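Local coordinates for probable enoyl-CoA hydratase/isomerase (PDB 7BOR), which binds coenzyme A as a member of the crotonase superfamily and probably acts as an enoyl-CoA isomerase, shifting a double bond of its thioester substrates, at residues A[108-111]-A[112-116]; A[141-144]-A[145-149]; A[226-229]-A[230-234]. All blocks are in the same frame, centred on the assembly; numbering follows the deposited sequence.

Contact 1: residues A[108-111]-A[112-116]; sequences TTLL and LHCDL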
loop_
_atom_site.group_PDB
_atom_site.type_symbol
_atom_site.label_atom_id
_atom_site.label_comp_id
_atom_site.label_asym_id
_atom_site.label_seq_id
_atom_site.Cartn_x
_atom_site.Cartn_y
_atom_site.Cartn_z
ATOM N N THR A 108 1.226 3.188 -3.726
ATOM C CA THR A 108 2.572 2.672 -3.932
ATOM C C THR A 108 3.226 2.297 -2.620
ATOM O O THR A 108 3.802 1.212 -2.509
ATOM C CB THR A 108 3.413 3.704 -4.678
ATOM O OG1 THR A 108 2.939 3.776 -6.025
ATOM C CG2 THR A 108 4.906 3.343 -4.664
ATOM N N THR A 109 3.137 3.158 -1.586
ATOM C CA THR A 109 3.934 2.848 -0.415
ATOM C C THR A 109 3.460 1.576 0.282
ATOM O O THR A 109 4.248 0.936 0.968
ATOM C CB THR A 109 3.973 4.033 0.597
ATOM O OG1 THR A 109 2.665 4.317 1.069
ATOM C CG2 THR A 109 4.572 5.247 -0.045
ATOM N N LEU A 110 2.178 1.212 0.189
ATOM C CA LEU A 110 1.772 0.018 0.917
ATOM C C LEU A 110 2.409 -1.220 0.314
ATOM O O LEU A 110 2.633 -2.231 1.014
ATOM C CB LEU A 110 0.269 -0.113 0.937
ATOM C CG LEU A 110 -0.476 -0.505 -0.339
ATOM C CD1 LEU A 110 -0.531 -2.063 -0.451
ATOM C CD2 LEU A 110 -1.862 0.144 -0.363
ATOM N N LEU A 111 2.734 -1.145 -0.982
ATOM C CA LEU A 111 3.434 -2.226 -1.666
ATOM C C LEU A 111 4.788 -2.496 -1.037
ATOM O O LEU A 111 5.311 -3.613 -1.150
ATOM C CB LEU A 111 3.612 -1.837 -3.139
ATOM C CG LEU A 111 2.380 -1.413 -3.950
ATOM C CD1 LEU A 111 2.715 -1.051 -5.370
ATOM C CD2 LEU A 111 1.352 -2.533 -3.870
ATOM N N LEU A 112 5.376 -1.490 -0.390
ATOM C CA LEU A 112 6.640 -1.712 0.307
ATOM C C LEU A 112 6.499 -2.622 1.527
ATOM O O LEU A 112 7.519 -3.065 2.049
ATOM C CB LEU A 112 7.250 -0.364 0.731
ATOM C CG LEU A 112 7.420 0.593 -0.429
ATOM C CD1 LEU A 112 7.841 1.963 0.079
ATOM C CD2 LEU A 112 8.487 0.076 -1.467
ATOM N N HIS A 113 5.278 -2.961 1.950
ATOM C CA HIS A 113 5.055 -3.860 3.078
ATOM C C HIS A 113 4.422 -5.185 2.647
ATOM O O HIS A 113 4.050 -6.009 3.502
ATOM C CB HIS A 113 4.193 -3.143 4.142
ATOM C CG HIS A 113 4.759 -1.821 4.510
ATOM N ND1 HIS A 113 5.697 -1.675 5.505
ATOM C CD2 HIS A 113 4.605 -0.592 3.951
ATOM C CE1 HIS A 113 6.099 -0.419 5.542
ATOM N NE2 HIS A 113 5.446 0.260 4.614
ATOM N N CYS A 114 4.320 -5.429 1.352
ATOM C CA CYS A 114 3.773 -6.683 0.878
ATOM C C CYS A 114 4.918 -7.655 0.629
ATOM O O CYS A 114 6.067 -7.261 0.391
ATOM C CB CYS A 114 2.956 -6.451 -0.374
ATOM S SG CYS A 114 1.416 -5.474 -0.161
ATOM N N ASP A 115 4.612 -8.937 0.699
ATOM C CA ASP A 115 5.659 -9.928 0.455
ATOM C C ASP A 115 5.878 -10.231 -1.026
ATOM O O ASP A 115 6.994 -10.593 -1.428
ATOM C CB ASP A 115 5.312 -11.162 1.239
ATOM C CG ASP A 115 5.160 -10.812 2.728
ATOM O OD1 ASP A 115 6.176 -10.428 3.381
ATOM O OD2 ASP A 115 4.007 -10.826 3.188
ATOM N N LEU A 116 4.848 -10.112 -1.829
ATOM C CA LEU A 116 4.986 -10.219 -3.268
ATOM C C LEU A 116 4.135 -9.130 -3.865
ATOM O O LEU A 116 3.095 -8.768 -3.322
ATOM C CB LEU A 116 4.600 -11.590 -3.783
ATOM C CG LEU A 116 5.429 -12.783 -3.237
ATOM C CD1 LEU A 116 4.751 -14.131 -3.636
ATOM C CD2 LEU A 116 6.902 -12.774 -3.679
#
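Three successive i to i+3 backbone bonds tie Leu112, His113 and Cys114 to Thr109, Leu110 and Leu111, the spacing of a 3-10 turn. Leu112 N meets Thr109 O at 3.0 Å through a rather bent bond (141° at the hydrogen). His113 N reaches Leu110 O at 2.9 Å. The last of the three, from Cys114 N to Leu111 O, is longer at 3.2 Å. In all of them the donor stands well above the plane of the carbonyl it uses, as the tight winding demands.

The imidazole of His113 supplies the flat group. With CG beside its own backbone N (chi1 -52°), the ring swings back along the turn and sets its edge, close to the ring plane, toward Thr109 O and Leu110 O, with CD2 3.4 Å from Thr109 O. Its NE2 is hydrogen-bonded to Phe138 O, and the ring stacks with that of Phe138. Thr109 OG1, in turn, is bonded to Glu137.

Apolar contacts complete the turn. Leu110 CD1 touches Cys114 SG at 3.9 Å, whereas Leu112 doubles back, its CB, CG and CD1 all bordering Thr109 O; CB is the nearest of them at 3.3 Å. Leu111 packs on Ala97 and Val99 of strand 95-99.

Here the helix beginning at 106 gives way to a 3-10 turn and then a short loop into strand 116-120. Thr109 O thus takes the N-H of Leu112 and is flanked by the ring C-H edge of His113, probably weakly polarised, and by the Leu112 side chain. Because the imidazole is both stacked and bonded through NE2, its rotation is probably well fixed within this largely buried turn.

Contact 2: residues A[141-144]-A[145-149]; sequences SLIL and PRMLG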
loop_
_atom_site.group_PDB
_atom_site.type_symbol
_atom_site.label_atom_id
_atom_site.label_comp_id
_atom_site.label_asym_id
_atom_site.label_seq_id
_atom_site.Cartn_x
_atom_site.Cartn_y
_atom_site.Cartn_z
ATOM N N SER A 141 10.441 6.934 3.343
ATOM C CA SER A 141 11.661 7.728 3.484
ATOM C C SER A 141 12.809 6.888 3.996
ATOM O O SER A 141 13.972 7.242 3.805
ATOM C CB SER A 141 11.445 8.915 4.445
ATOM O OG SER A 141 11.186 8.463 5.751
ATOM N N LEU A 142 12.506 5.772 4.642
ATOM C CA LEU A 142 13.548 4.809 4.971
ATOM C C LEU A 142 13.710 3.712 3.911
ATOM O O LEU A 142 14.833 3.384 3.522
ATOM C CB LEU A 142 13.215 4.172 6.315
ATOM C CG LEU A 142 14.130 3.042 6.779
ATOM C CD1 LEU A 142 15.464 3.663 7.127
ATOM C CD2 LEU A 142 13.461 2.323 7.884
ATOM N N ILE A 143 12.608 3.068 3.534
ATOM C CA ILE A 143 12.681 1.882 2.675
ATOM C C ILE A 143 13.263 2.229 1.311
ATOM O O ILE A 143 14.119 1.513 0.797
ATOM C CB ILE A 143 11.293 1.225 2.550
ATOM C CG1 ILE A 143 10.862 0.691 3.912
ATOM C CG2 ILE A 143 11.247 0.097 1.488
ATOM C CD1 ILE A 143 9.404 0.234 3.958
ATOM N N LEU A 144 12.837 3.320 0.719
ATOM C CA LEU A 144 13.244 3.553 -0.677
ATOM C C LEU A 144 14.718 3.914 -0.853
ATOM O O LEU A 144 15.369 3.376 -1.757
ATOM C CB LEU A 144 12.381 4.634 -1.317
ATOM C CG LEU A 144 10.940 4.213 -1.625
ATOM C CD1 LEU A 144 10.219 5.392 -2.274
ATOM C CD2 LEU A 144 10.812 2.968 -2.520
ATOM N N PRO A 145 15.318 4.760 -0.005
ATOM C CA PRO A 145 16.756 5.003 -0.180
ATOM C C PRO A 145 17.576 3.763 0.125
ATOM O O PRO A 145 18.636 3.569 -0.483
ATOM C CB PRO A 145 17.058 6.179 0.765
ATOM C CG PRO A 145 15.738 6.821 1.061
ATOM C CD PRO A 145 14.696 5.692 0.953
ATOM N N ARG A 146 17.097 2.904 1.014
ATOM C CA ARG A 146 17.818 1.677 1.318
ATOM C C ARG A 146 17.808 0.716 0.139
ATOM O O ARG A 146 18.798 0.030 -0.126
ATOM C CB ARG A 146 17.190 1.010 2.529
ATOM C CG ARG A 146 17.986 -0.124 3.088
ATOM C CD ARG A 146 17.476 -0.423 4.486
ATOM N NE ARG A 146 16.178 -1.075 4.457
ATOM C CZ ARG A 146 15.244 -0.920 5.384
ATOM N NH1 ARG A 146 14.098 -1.578 5.284
ATOM N NH2 ARG A 146 15.439 -0.095 6.398
ATOM N N MET A 147 16.662 0.608 -0.516
ATOM C CA MET A 147 16.494 -0.278 -1.655
ATOM C C MET A 147 17.133 0.277 -2.906
ATOM O O MET A 147 17.710 -0.476 -3.689
ATOM C CB MET A 147 15.008 -0.505 -1.923
ATOM C CG MET A 147 14.744 -1.544 -2.954
ATOM S SD MET A 147 12.988 -1.606 -3.340
ATOM C CE MET A 147 12.315 -1.455 -1.716
ATOM N N LEU A 148 17.003 1.574 -3.138
ATOM C CA LEU A 148 17.403 2.138 -4.396
ATOM C C LEU A 148 18.609 3.068 -4.344
ATOM O O LEU A 148 19.060 3.497 -5.407
ATOM C CB LEU A 148 16.222 2.918 -4.975
ATOM C CG LEU A 148 14.871 2.244 -5.078
ATOM C CD1 LEU A 148 13.826 3.260 -5.533
ATOM C CD2 LEU A 148 14.956 1.141 -6.090
ATOM N N GLY A 149 19.118 3.416 -3.173
ATOM C CA GLY A 149 20.048 4.526 -3.038
ATOM C C GLY A 149 19.363 5.889 -3.042
ATOM O O GLY A 149 18.227 6.063 -3.494
#
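Ile143 O and Leu144 O receive the main backbone bonds of this helical stretch, from Met147 N at 3.0 Å and Leu148 N at 2.8 Å, both nearly along the C=O axis. Arg146 N to Leu142 O is weak at 3.4 Å. Pro145 has no N-H to give, and its ring occupies the corresponding place: CG lies 3.3 Å from Ser141 O. The helix is kinked here.

Among the side chains, Arg146 first runs out extended and then bends at chi3 (73°), which brings its guanidinium back over the preceding turn. NH2 comes within 3.4 Å of Leu142 CG, the two side chains crossing at a slant. Met147 lies alongside Ile143, pointing the same way, with CE 3.7 Å from Ile143 CG2. Leu144 CD2 and Leu148 CD1 meet more loosely at 4.3 Å.

Helix 140-148 lies against helix 200-233 on one part of its surface, through Leu142 and Arg146 and through Ser141, whose OG is bonded to Glu225. Ile143 meets Leu112 and His113, at the turn that precedes strand 116-120. Leu144, Pro145 and Leu148 pack on helix 150-157, which follows directly after Gly149.

Contact 3: residues A[226-229]-A[230-234]; sequences GDIF and STRLR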
loop_
_atom_site.group_PDB
_atom_site.type_symbol
_atom_site.label_atom_id
_atom_site.label_comp_id
_atom_site.label_asym_id
_atom_site.label_seq_id
_atom_site.Cartn_x
_atom_site.Cartn_y
_atom_site.Cartn_z
ATOM N N GLY A 226 4.898 10.599 10.297
ATOM C CA GLY A 226 3.490 10.852 10.522
ATOM C C GLY A 226 3.254 12.168 11.225
ATOM O O GLY A 226 2.250 12.833 10.967
ATOM N N ASP A 227 4.178 12.560 12.099
ATOM C CA ASP A 227 4.086 13.855 12.774
ATOM C C ASP A 227 4.309 14.987 11.777
ATOM O O ASP A 227 3.501 15.921 11.699
ATOM C CB ASP A 227 5.096 13.930 13.938
ATOM C CG ASP A 227 4.644 13.124 15.194
ATOM O OD1 ASP A 227 3.434 13.109 15.574
ATOM O OD2 ASP A 227 5.530 12.497 15.822
ATOM N N ILE A 228 5.379 14.895 10.964
ATOM C CA ILE A 228 5.573 15.853 9.874
ATOM C C ILE A 228 4.341 15.908 8.972
ATOM O O ILE A 228 3.860 16.991 8.628
ATOM C CB ILE A 228 6.838 15.521 9.061
ATOM C CG1 ILE A 228 8.070 15.366 9.984
ATOM C CG2 ILE A 228 7.075 16.603 7.991
ATOM C CD1 ILE A 228 8.560 16.657 10.647
ATOM N N PHE A 229 3.819 14.740 8.570
ATOM C CA PHE A 229 2.726 14.672 7.598
ATOM C C PHE A 229 1.457 15.298 8.158
ATOM O O PHE A 229 0.738 16.043 7.470
ATOM C CB PHE A 229 2.450 13.201 7.261
ATOM C CG PHE A 229 1.643 12.969 6.007
ATOM C CD1 PHE A 229 2.281 12.763 4.775
ATOM C CD2 PHE A 229 0.265 12.840 6.062
ATOM C CE1 PHE A 229 1.535 12.493 3.647
ATOM C CE2 PHE A 229 -0.477 12.567 4.926
ATOM C CZ PHE A 229 0.153 12.412 3.730
ATOM N N SER A 230 1.121 14.912 9.384
ATOM C CA SER A 230 -0.026 15.485 10.063
ATOM C C SER A 230 0.108 17.001 10.166
ATOM O O SER A 230 -0.829 17.746 9.875
ATOM C CB SER A 230 -0.147 14.832 11.444
ATOM O OG SER A 230 -1.251 15.389 12.130
ATOM N N THR A 231 1.279 17.484 10.548
ATOM C CA THR A 231 1.427 18.928 10.652
ATOM C C THR A 231 1.210 19.584 9.293
ATOM O O THR A 231 0.495 20.596 9.184
ATOM C CB THR A 231 2.799 19.278 11.211
ATOM O OG1 THR A 231 2.899 18.782 12.546
ATOM C CG2 THR A 231 3.024 20.803 11.209
ATOM N N ARG A 232 1.794 18.994 8.233
ATOM C CA ARG A 232 1.722 19.618 6.915
ATOM C C ARG A 232 0.314 19.599 6.381
ATOM O O ARG A 232 -0.060 20.492 5.608
ATOM C CB ARG A 232 2.673 18.937 5.930
ATOM C CG ARG A 232 4.143 19.179 6.285
ATOM C CD ARG A 232 5.061 18.798 5.141
ATOM N NE ARG A 232 4.805 19.736 4.063
ATOM C CZ ARG A 232 5.519 20.824 3.861
ATOM N NH1 ARG A 232 6.581 21.053 4.613
ATOM N NH2 ARG A 232 5.203 21.645 2.882
ATOM N N LEU A 233 -0.476 18.605 6.766
ATOM C CA LEU A 233 -1.837 18.590 6.249
ATOM C C LEU A 233 -2.658 19.794 6.731
ATOM O O LEU A 233 -3.630 20.251 6.055
ATOM C CB LEU A 233 -2.566 17.330 6.692
ATOM C CG LEU A 233 -2.375 16.046 5.855
ATOM C CD1 LEU A 233 -2.855 14.834 6.667
ATOM C CD2 LEU A 233 -3.087 16.137 4.536
ATOM N N ARG A 234 -2.278 20.306 7.894
ATOM C CA ARG A 234 -2.986 21.408 8.519
ATOM C C ARG A 234 -2.392 22.752 8.150
ATOM O O ARG A 234 -2.880 23.813 8.607
ATOM C CB ARG A 234 -2.949 21.304 10.037
ATOM C CG ARG A 234 -3.221 19.950 10.612
ATOM C CD ARG A 234 -2.829 19.892 12.098
ATOM N NE ARG A 234 -3.864 20.487 12.949
ATOM C CZ ARG A 234 -4.931 19.824 13.407
ATOM N NH1 ARG A 234 -5.110 18.532 13.092
ATOM N NH2 ARG A 234 -5.832 20.447 14.182
#
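Asp227 O is gripped twice by Thr231, through N at 3.0 Å and through OG1, also at 3.0 Å. The two donors arrive from opposite faces of the carbonyl plane, each tilted from it. The hydroxyl is placed by a first torsion of -64°, which sets OG1 beside the backbone N and so within reach of the carbonyl one turn back. This is the familiar way in which a helical threonine folds its hydroxyl onto its own helix.

The other i to i+4 bonds continue the helix. Ser230 N meets Gly226 O at 2.8 Å, and Arg232 N bonds to Ile228 O; the last, Leu233 N to Phe229 O, is more bent.

Two apolar pairs follow the same spacing. Phe229 projects with CG anti to N (chi1 -163°), and the CE2 corner of its ring is 3.7 Å from Leu233 CD1, the leucine branch meeting the ring at an oblique angle. On another side of the helix Ile228 and Arg232 run side by side, with Ile228 CG2 and Arg232 CD 4.1 Å apart. A bend at chi3 (67°) carries the guanidinium to a salt bridge from NH2 to Glu237 and a hydrogen bond from NE to Gly133 O.

These are the last turns of the long helix 200-233, a C-terminal element of the crotonase fold. Asp227 and Arg232 tie it to Arg77, to Gly133 and to Glu237 of helix 236-245. Phe229 and Leu233 are buried, and Phe229 is the side chain of this contact close to the ligand, which places the helix end near the coenzyme A site, probably just behind the residues that touch it.

How the contacts relate
Contacts 1 and 2 form one continuous patch although their centres are 13 Å apart: His113 CE1 packs on Ile143 CD1 at 3.7 Å, and Leu112 CD2 on Leu144 CD2 at 3.9 Å. Contact 3 stands separately, its centre 22 Å from that of contact 1 and 21 Å from that of contact 2, with nearest atoms about 9 and 8 Å away. Helix 200-233 links contact 2 to contact 3, since its earlier turns meet Ser141, Leu142 and Arg146 and its end carries contact 3. Coenzyme A lies about 5 Å from the Phe229 side chain, 9 Å from that of Thr109 and 13 Å from that of Leu144, making contact 2 the most remote from the ligand.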